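PDB 2CUK: glycerate dehydrogenase/glyoxylate reductase from Thermus thermophilus, which probably catalyses the NAD(P)H-dependent reduction of glyoxylate and hydroxypyruvate, as expected of a D-isomer specific 2-hydroxyacid dehydrogenase. Local coordinates for residues D53-D56 and A57-D61; E188-L191 and K192-V196; V292-E295 and N296-V300. All coordinates share one frame; numbering follows the deposited sequence.

How the contacts relate
Read from the N terminus, the three contacts follow in series, neither nesting nor crossing, and each is a local turn of chain. Contact 1 closes the entry to helix 57-62 on the five-stranded parallel sheet that includes strands 46-48 and 68-70. Contact 2 marks the end of helix 187-193 and the step into strand 196-199 of the six-stranded, Rossmann-type sheet, on the opposite side of the chain's centre; its centre lies about 42 Å from those of the other two. Contact 3, inside helix 283-301, returns the chain to the first sheet, its centre about 20 Å from that of contact 1. Nearest atoms of contacts 1 and 3 stay about 12 Å apart.

Contact 1 (D53-D56 and A57-D61); sequences DRID and AEVMD
Asp56 and Val59 meet where a loop turns into the first turn of helix 57-62, the backbone of Asp56 being still extended before the chain enters helical geometry at Ala57. Two bonds from Asp56 close that turn. Its carbonyl O takes the amide N of Met60 at 3.1 Å, the donor lying in the carbonyl plane, and its carboxylate caps the helix: Val59 N reaches Asp56 OD1 at 3.1 Å in a nearly straight bond, 168° at the hydrogen, that meets the oxygen almost along its C-O axis. This is a classical N-cap, in which an aspartate takes up an amide of the first turn. The torsion behind it is chi1 of 51°, which sets CG between the backbone N and the carbonyl carbon and swings the carboxylate over the helix start. The Val59 side chain crosses that of Asp56 at about a right angle, its CG2 methyl lying 3.2 Å from Asp56 OD1 and 3.6 Å from Arg54 O. The second carboxylate oxygen, OD2, forms a salt bridge with Lys34, so the capping group is gripped from two directions; the helix end and the lysine would both be expected to stabilise its negative charge. Met60 bends back at chi3 and lays its CE methyl against Ile55 O at 3.5 Å and beside Ile55 CG2 at 4.3 Å. In the fold, Ile55 and Val59 pack on helix 34-41, through Leu37 for the first and Leu38 and Val41 for the second, whereas Ala57 and Met60 face Ala83 of helix 81-85, so the capped turn is shared between these two helices.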
ATOM      1  N   ASP A  53     -14.019  11.407  23.267  1.00 30.06           N
ATOM      2  CA  ASP A  53     -14.554  11.869  24.547  1.00 30.37           C
ATOM      3  C   ASP A  53     -14.420  13.380  24.690  1.00 32.60           C
ATOM      4  O   ASP A  53     -13.314  13.920  24.624  1.00 33.37           O
ATOM      5  CB  ASP A  53     -13.815  11.201  25.708  1.00 27.90           C
ATOM      6  CG  ASP A  53     -13.776   9.690  25.592  1.00 27.95           C
ATOM      7  OD1 ASP A  53     -14.851   9.053  25.649  1.00 24.99           O
ATOM      8  OD2 ASP A  53     -12.662   9.140  25.444  1.00 27.02           O
ATOM      9  N   ARG A  54     -15.544  14.059  24.894  1.00 33.67           N
ATOM     10  CA  ARG A  54     -15.567  15.492  25.072  1.00 36.04           C
ATOM     11  C   ARG A  54     -15.233  15.832  26.511  1.00 35.45           C
ATOM     12  O   ARG A  54     -16.039  15.673  27.418  1.00 36.05           O
ATOM     13  CB  ARG A  54     -16.971  15.994  24.730  1.00 37.52           C
ATOM     14  CG  ARG A  54     -17.026  17.515  24.587  1.00 42.43           C
ATOM     15  CD  ARG A  54     -15.767  18.075  23.916  1.00 46.87           C
ATOM     16  NE  ARG A  54     -16.124  18.922  22.774  1.00 50.89           N
ATOM     17  CZ  ARG A  54     -15.783  18.483  21.548  1.00 52.32           C
ATOM     18  NH1 ARG A  54     -15.159  17.327  21.408  1.00 53.18           N
ATOM     19  NH2 ARG A  54     -16.073  19.224  20.476  1.00 53.84           N
ATOM     20  N   ILE A  55     -14.021  16.307  26.774  1.00 35.55           N
ATOM     21  CA  ILE A  55     -13.615  16.650  28.130  1.00 34.97           C
ATOM     22  C   ILE A  55     -13.746  18.158  28.340  1.00 35.42           C
ATOM     23  O   ILE A  55     -12.781  18.908  28.173  1.00 34.33           O
ATOM     24  CB  ILE A  55     -12.159  16.211  28.397  1.00 35.27           C
ATOM     25  CG1 ILE A  55     -11.981  14.737  28.008  1.00 34.87           C
ATOM     26  CG2 ILE A  55     -11.813  16.403  29.863  1.00 35.65           C
ATOM     27  CD1 ILE A  55     -12.922  13.776  28.729  1.00 32.28           C
ATOM     28  N   ASP A  56     -14.951  18.591  28.700  1.00 35.40           N
ATOM     29  CA  ASP A  56     -15.232  20.006  28.925  1.00 35.21           C
ATOM     30  C   ASP A  56     -15.242  20.375  30.407  1.00 34.47           C
ATOM     31  O   ASP A  56     -14.921  19.552  31.266  1.00 33.35           O
ATOM     32  CB  ASP A  56     -16.579  20.382  28.298  1.00 36.39           C
ATOM     33  CG  ASP A  56     -17.700  19.448  28.717  1.00 37.69           C
ATOM     34  OD1 ASP A  56     -17.637  18.898  29.837  1.00 38.38           O
ATOM     35  OD2 ASP A  56     -18.652  19.274  27.927  1.00 40.38           O
ATOM     36  N   ALA A  57     -15.622  21.618  30.696  1.00 34.59           N
ATOM     37  CA  ALA A  57     -15.673  22.107  32.070  1.00 33.62           C
ATOM     38  C   ALA A  57     -16.586  21.256  32.949  1.00 33.56           C
ATOM     39  O   ALA A  57     -16.251  20.957  34.097  1.00 32.89           O
ATOM     40  CB  ALA A  57     -16.139  23.560  32.089  1.00 34.00           C
ATOM     41  N   GLU A  58     -17.738  20.863  32.412  1.00 34.76           N
ATOM     42  CA  GLU A  58     -18.683  20.051  33.173  1.00 34.70           C
ATOM     43  C   GLU A  58     -18.016  18.780  33.689  1.00 34.76           C
ATOM     44  O   GLU A  58     -18.109  18.460  34.872  1.00 35.19           O
ATOM     45  CB  GLU A  58     -19.891  19.675  32.312  1.00 35.59           C
ATOM     46  CG  GLU A  58     -21.047  19.097  33.116  1.00 39.22           C
ATOM     47  CD  GLU A  58     -22.187  18.603  32.247  1.00 40.93           C
ATOM     48  OE1 GLU A  58     -22.417  19.190  31.166  1.00 41.95           O
ATOM     49  OE2 GLU A  58     -22.862  17.634  32.652  1.00 42.15           O
ATOM     50  N   VAL A  59     -17.348  18.056  32.795  1.00 33.79           N
ATOM     51  CA  VAL A  59     -16.669  16.820  33.173  1.00 34.62           C
ATOM     52  C   VAL A  59     -15.631  17.098  34.255  1.00 34.82           C
ATOM     53  O   VAL A  59     -15.492  16.334  35.212  1.00 33.30           O
ATOM     54  CB  VAL A  59     -15.953  16.176  31.960  1.00 33.95           C
ATOM     55  CG1 VAL A  59     -15.267  14.884  32.387  1.00 34.27           C
ATOM     56  CG2 VAL A  59     -16.954  15.904  30.848  1.00 35.03           C
ATOM     57  N   MET A  60     -14.902  18.197  34.092  1.00 35.90           N
ATOM     58  CA  MET A  60     -13.875  18.581  35.050  1.00 37.78           C
ATOM     59  C   MET A  60     -14.468  18.897  36.421  1.00 38.83           C
ATOM     60  O   MET A  60     -13.952  18.441  37.445  1.00 37.59           O
ATOM     61  CB  MET A  60     -13.084  19.779  34.517  1.00 37.58           C
ATOM     62  CG  MET A  60     -12.128  19.413  33.391  1.00 36.55           C
ATOM     63  SD  MET A  60     -11.251  20.820  32.697  1.00 38.52           S
ATOM     64  CE  MET A  60     -11.510  20.557  30.943  1.00 39.44           C
ATOM     65  N   ASP A  61     -15.548  19.671  36.444  1.00 40.03           N
ATOM     66  CA  ASP A  61     -16.194  20.014  37.709  1.00 43.04           C
ATOM     67  C   ASP A  61     -16.752  18.752  38.357  1.00 43.32           C
ATOM     68  O   ASP A  61     -16.666  18.575  39.571  1.00 44.01           O
ATOM     69  CB  ASP A  61     -17.328  21.019  37.485  1.00 42.46           C
ATOM     70  CG  ASP A  61     -16.829  22.351  36.968  1.00 44.92           C
ATOM     71  OD1 ASP A  61     -15.858  22.888  37.545  1.00 44.14           O
ATOM     72  OD2 ASP A  61     -17.414  22.864  35.990  1.00 46.02           O
TER

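Contact 2 (E188-L191 and K192-V196); sequences EELL and KEADV
Leu190 and Ala194 meet at the C-terminal end of helix 187-193, where a short side chain follows the last turn. The methyl CB of Ala194 points back to the helix and settles 3.1 Å from Leu190 O, the same oxygen that accepts Ala194 N at 2.9 Å; Leu190 CG stands farther off, 4.5 Å from that methyl. Leu190 is turned with CG opposite its backbone N (chi1 169°), and its side chain leaves the helix for Val150 and Val171 on the neighbouring strands. Leu191 adopts the other common helical choice, chi1 -61°, which places CG beside its own N and sends the branch toward Met219.

Lys192 and Glu193 share one pattern, both with CG opposite the backbone N. The aliphatic start of the exposed Lys192 lies over the end of the preceding turn, CB 3.5 Å from both Glu188 O and Glu189 O, before the extended chain runs away from the helix and bends only at its last torsion. Glu193, set against Val171, also extends, its CB resting near Glu189 O; its OE1 lies 4.8 Å from Glu189 OE2, so the two carboxylates, if both ionised, would be expected to repel each other mildly. Ala194 then leaves helical angles, and one water links the departing chain to the helix by donating to Leu191 O and, at 2.7 Å, to Ala194 O. Beyond it the carboxylate of Asp195 makes a salt bridge to Lys220 and accepts the backbone N of Thr146. Helix 187-193 is the crossover helix of the beta-alpha-beta unit from strand 169-173 to strand 196-199, which lie on either side of strand 146-150 in the Rossmann-type NAD-binding domain, and this contact is its exit.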
ATOM      1  N   GLU A 188      -1.830  27.901  -4.236  1.00 24.57           N
ATOM      2  CA  GLU A 188      -2.282  28.006  -5.617  1.00 25.41           C
ATOM      3  C   GLU A 188      -1.354  27.299  -6.609  1.00 25.32           C
ATOM      4  O   GLU A 188      -1.812  26.503  -7.428  1.00 23.56           O
ATOM      5  CB  GLU A 188      -2.428  29.483  -6.004  1.00 28.46           C
ATOM      6  CG  GLU A 188      -3.445  30.268  -5.166  1.00 33.52           C
ATOM      7  CD  GLU A 188      -3.104  30.326  -3.678  1.00 35.87           C
ATOM      8  OE1 GLU A 188      -1.940  30.630  -3.331  1.00 34.60           O
ATOM      9  OE2 GLU A 188      -4.012  30.081  -2.850  1.00 38.68           O
ATOM     10  N   GLU A 189      -0.054  27.584  -6.550  1.00 23.99           N
ATOM     11  CA  GLU A 189       0.876  26.906  -7.455  1.00 23.25           C
ATOM     12  C   GLU A 189       0.998  25.400  -7.162  1.00 21.80           C
ATOM     13  O   GLU A 189       1.167  24.580  -8.053  1.00 21.58           O
ATOM     14  CB  GLU A 189       2.251  27.580  -7.382  1.00 25.90           C
ATOM     15  CG  GLU A 189       3.304  26.840  -8.216  1.00 30.38           C
ATOM     16  CD  GLU A 189       4.480  27.745  -8.514  1.00 33.62           C
ATOM     17  OE1 GLU A 189       4.933  28.438  -7.610  1.00 36.48           O
ATOM     18  OE2 GLU A 189       5.000  27.676  -9.630  1.00 36.10           O
ATOM     19  N   LEU A 190       0.942  25.038  -5.865  1.00 19.29           N
ATOM     20  CA  LEU A 190       1.035  23.609  -5.578  1.00 19.79           C
ATOM     21  C   LEU A 190      -0.112  22.819  -6.220  1.00 16.93           C
ATOM     22  O   LEU A 190       0.082  21.773  -6.824  1.00 17.23           O
ATOM     23  CB  LEU A 190       1.010  23.425  -4.061  1.00 19.74           C
ATOM     24  CG  LEU A 190       0.835  21.960  -3.652  1.00 23.26           C
ATOM     25  CD1 LEU A 190       1.991  21.454  -2.788  1.00 27.10           C
ATOM     26  CD2 LEU A 190      -0.441  21.718  -2.846  1.00 22.74           C
ATOM     27  N   LEU A 191      -1.347  23.334  -6.046  1.00 19.03           N
ATOM     28  CA  LEU A 191      -2.498  22.646  -6.620  1.00 21.57           C
ATOM     29  C   LEU A 191      -2.373  22.545  -8.135  1.00 22.49           C
ATOM     30  O   LEU A 191      -2.857  21.616  -8.769  1.00 21.96           O
ATOM     31  CB  LEU A 191      -3.764  23.437  -6.265  1.00 20.42           C
ATOM     32  CG  LEU A 191      -4.011  23.539  -4.760  1.00 19.68           C
ATOM     33  CD1 LEU A 191      -5.282  24.328  -4.439  1.00 19.95           C
ATOM     34  CD2 LEU A 191      -4.180  22.172  -4.098  1.00 20.40           C
ATOM     35  N   LYS A 192      -1.714  23.527  -8.733  1.00 25.26           N
ATOM     36  CA  LYS A 192      -1.553  23.582 -10.176  1.00 26.34           C
ATOM     37  C   LYS A 192      -0.516  22.609 -10.728  1.00 26.11           C
ATOM     38  O   LYS A 192      -0.724  22.009 -11.781  1.00 26.47           O
ATOM     39  CB  LYS A 192      -1.180  25.010 -10.584  1.00 28.33           C
ATOM     40  CG  LYS A 192      -0.828  25.193 -12.050  1.00 33.13           C
ATOM     41  CD  LYS A 192      -0.397  26.631 -12.318  1.00 35.95           C
ATOM     42  CE  LYS A 192      -0.007  26.837 -13.768  1.00 37.31           C
ATOM     43  NZ  LYS A 192      -1.137  26.537 -14.689  1.00 39.76           N
ATOM     44  N   GLU A 193       0.590  22.445 -10.011  1.00 25.52           N
ATOM     45  CA  GLU A 193       1.676  21.582 -10.469  1.00 27.90           C
ATOM     46  C   GLU A 193       1.713  20.151  -9.921  1.00 26.21           C
ATOM     47  O   GLU A 193       2.353  19.278 -10.505  1.00 27.07           O
ATOM     48  CB  GLU A 193       3.017  22.266 -10.167  1.00 31.77           C
ATOM     49  CG  GLU A 193       4.246  21.430 -10.514  1.00 39.33           C
ATOM     50  CD  GLU A 193       5.549  22.093 -10.097  1.00 43.26           C
ATOM     51  OE1 GLU A 193       5.915  23.126 -10.697  1.00 46.12           O
ATOM     52  OE2 GLU A 193       6.205  21.583  -9.163  1.00 45.28           O
ATOM     53  N   ALA A 194       1.023  19.906  -8.813  1.00 24.32           N
ATOM     54  CA  ALA A 194       1.035  18.586  -8.184  1.00 21.37           C
ATOM     55  C   ALA A 194       0.211  17.493  -8.862  1.00 21.13           C
ATOM     56  O   ALA A 194      -0.912  17.722  -9.305  1.00 20.59           O
ATOM     57  CB  ALA A 194       0.606  18.717  -6.733  1.00 21.27           C
ATOM     58  N   ASP A 195       0.786  16.295  -8.919  1.00 18.73           N
ATOM     59  CA  ASP A 195       0.117  15.137  -9.500  1.00 18.44           C
ATOM     60  C   ASP A 195      -0.649  14.456  -8.372  1.00 18.89           C
ATOM     61  O   ASP A 195      -1.687  13.833  -8.589  1.00 15.90           O
ATOM     62  CB  ASP A 195       1.147  14.182 -10.096  1.00 19.15           C
ATOM     63  CG  ASP A 195       1.843  14.770 -11.304  1.00 21.75           C
ATOM     64  OD1 ASP A 195       1.169  14.957 -12.334  1.00 22.22           O
ATOM     65  OD2 ASP A 195       3.056  15.056 -11.221  1.00 21.62           O
ATOM     66  N   VAL A 196      -0.116  14.587  -7.161  1.00 16.56           N
ATOM     67  CA  VAL A 196      -0.740  14.034  -5.967  1.00 15.75           C
ATOM     68  C   VAL A 196      -0.694  15.105  -4.881  1.00 15.47           C
ATOM     69  O   VAL A 196       0.364  15.663  -4.607  1.00 17.66           O
ATOM     70  CB  VAL A 196       0.019  12.794  -5.431  1.00 14.46           C
ATOM     71  CG1 VAL A 196      -0.661  12.281  -4.164  1.00 11.46           C
ATOM     72  CG2 VAL A 196       0.067  11.701  -6.493  1.00 16.59           C
TER
HETATM   73  O   HOH W   1      -3.184  19.018  -8.560  1.00 15.54           O

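Contact 3 (V292-E295 and N296-V300); sequences VAVE and NLLAV
With chi1 at -82°, Asn296 tucks CG beside its own backbone N, and chi2 of -77° turns the amide back to Val292, one turn earlier in helix 283-301. Val292 O thus gains a second donor from the same residue. Asn296 N makes the usual helical bond at 3.0 Å, while ND2 adds a shorter, more bent one of 2.8 Å, and the two donors arrive from opposite faces of the carbonyl plane, ND2 from well above it. The Val292 and Asn296 side chains run side by side, with Val292 CG1 3.5 Å from ND2. Asn296 OD1 is taken by the amide of Asn308, so both ends of this buried side-chain amide have partners and its rotation is fixed. In this way a mid-helix asparagine, bonding back to the carbonyl four residues earlier, joins the long helix to the loop at Asn308. Around the helix, Val294 and Leu298 also lie alongside each other, CG1 to CD1 4.1 Å apart. Glu295 bends at chi2, and its carboxylate forms a salt bridge with Arg16. Val294, Leu297 and Leu298 pack on Leu17 of helix 15-19; Leu297 also touches Val68 and Ala70 of strand 68-70, and Asn296 touches Thr92 of strand 90-92.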
ATOM      1  N   VAL A 292       3.228   6.188  26.766  1.00 23.80           N
ATOM      2  CA  VAL A 292       3.461   7.621  26.901  1.00 23.97           C
ATOM      3  C   VAL A 292       2.381   8.299  27.740  1.00 25.08           C
ATOM      4  O   VAL A 292       2.683   9.163  28.566  1.00 24.19           O
ATOM      5  CB  VAL A 292       3.558   8.295  25.510  1.00 24.03           C
ATOM      6  CG1 VAL A 292       3.693   9.801  25.660  1.00 23.74           C
ATOM      7  CG2 VAL A 292       4.767   7.740  24.756  1.00 24.29           C
ATOM      8  N   ALA A 293       1.124   7.917  27.534  1.00 24.36           N
ATOM      9  CA  ALA A 293       0.038   8.501  28.314  1.00 24.48           C
ATOM     10  C   ALA A 293       0.220   8.099  29.782  1.00 24.97           C
ATOM     11  O   ALA A 293       0.070   8.919  30.687  1.00 24.68           O
ATOM     12  CB  ALA A 293      -1.307   8.012  27.796  1.00 23.38           C
ATOM     13  N   VAL A 294       0.553   6.833  30.009  1.00 24.38           N
ATOM     14  CA  VAL A 294       0.766   6.333  31.363  1.00 26.12           C
ATOM     15  C   VAL A 294       1.913   7.079  32.042  1.00 27.24           C
ATOM     16  O   VAL A 294       1.804   7.472  33.205  1.00 27.59           O
ATOM     17  CB  VAL A 294       1.064   4.815  31.344  1.00 25.84           C
ATOM     18  CG1 VAL A 294       1.670   4.368  32.673  1.00 24.83           C
ATOM     19  CG2 VAL A 294      -0.219   4.055  31.074  1.00 26.56           C
ATOM     20  N   GLU A 295       3.009   7.278  31.316  1.00 27.97           N
ATOM     21  CA  GLU A 295       4.164   7.988  31.859  1.00 30.34           C
ATOM     22  C   GLU A 295       3.756   9.387  32.314  1.00 30.21           C
ATOM     23  O   GLU A 295       4.015   9.783  33.454  1.00 29.93           O
ATOM     24  CB  GLU A 295       5.266   8.097  30.803  1.00 31.41           C
ATOM     25  CG  GLU A 295       6.518   8.816  31.284  1.00 37.95           C
ATOM     26  CD  GLU A 295       7.194   8.107  32.447  1.00 41.45           C
ATOM     27  OE1 GLU A 295       7.581   6.930  32.279  1.00 45.26           O
ATOM     28  OE2 GLU A 295       7.341   8.723  33.528  1.00 42.19           O
ATOM     29  N   ASN A 296       3.120  10.134  31.416  1.00 28.95           N
ATOM     30  CA  ASN A 296       2.669  11.484  31.729  1.00 29.55           C
ATOM     31  C   ASN A 296       1.756  11.510  32.958  1.00 29.78           C
ATOM     32  O   ASN A 296       1.937  12.337  33.853  1.00 30.83           O
ATOM     33  CB  ASN A 296       1.936  12.089  30.524  1.00 28.88           C
ATOM     34  CG  ASN A 296       2.889  12.664  29.488  1.00 29.47           C
ATOM     35  OD1 ASN A 296       3.445  13.751  29.671  1.00 28.82           O
ATOM     36  ND2 ASN A 296       3.092  11.931  28.397  1.00 29.89           N
ATOM     37  N   LEU A 297       0.783  10.606  33.004  1.00 29.07           N
ATOM     38  CA  LEU A 297      -0.141  10.559  34.131  1.00 31.01           C
ATOM     39  C   LEU A 297       0.584  10.272  35.445  1.00 31.94           C
ATOM     40  O   LEU A 297       0.387  10.984  36.428  1.00 33.26           O
ATOM     41  CB  LEU A 297      -1.239   9.516  33.886  1.00 29.83           C
ATOM     42  CG  LEU A 297      -2.340   9.398  34.948  1.00 29.88           C
ATOM     43  CD1 LEU A 297      -3.631   8.925  34.306  1.00 30.94           C
ATOM     44  CD2 LEU A 297      -1.906   8.445  36.052  1.00 30.57           C
ATOM     45  N   LEU A 298       1.421   9.238  35.467  1.00 32.22           N
ATOM     46  CA  LEU A 298       2.161   8.905  36.681  1.00 33.00           C
ATOM     47  C   LEU A 298       3.042  10.070  37.109  1.00 32.91           C
ATOM     48  O   LEU A 298       3.144  10.378  38.297  1.00 32.26           O
ATOM     49  CB  LEU A 298       3.030   7.659  36.471  1.00 34.60           C
ATOM     50  CG  LEU A 298       2.330   6.304  36.614  1.00 36.98           C
ATOM     51  CD1 LEU A 298       3.307   5.182  36.299  1.00 36.97           C
ATOM     52  CD2 LEU A 298       1.797   6.157  38.030  1.00 37.78           C
ATOM     53  N   ALA A 299       3.680  10.714  36.138  1.00 33.35           N
ATOM     54  CA  ALA A 299       4.553  11.849  36.420  1.00 33.48           C
ATOM     55  C   ALA A 299       3.825  12.904  37.250  1.00 33.53           C
ATOM     56  O   ALA A 299       4.321  13.334  38.291  1.00 33.32           O
ATOM     57  CB  ALA A 299       5.051  12.463  35.120  1.00 33.38           C
ATOM     58  N   VAL A 300       2.647  13.313  36.788  1.00 32.43           N
ATOM     59  CA  VAL A 300       1.871  14.324  37.493  1.00 31.97           C
ATOM     60  C   VAL A 300       1.426  13.843  38.873  1.00 32.65           C
ATOM     61  O   VAL A 300       1.443  14.610  39.833  1.00 32.49           O
ATOM     62  CB  VAL A 300       0.624  14.747  36.685  1.00 30.74           C
ATOM     63  CG1 VAL A 300      -0.187  15.772  37.469  1.00 31.34           C
ATOM     64  CG2 VAL A 300       1.045  15.332  35.350  1.00 30.48           C
TER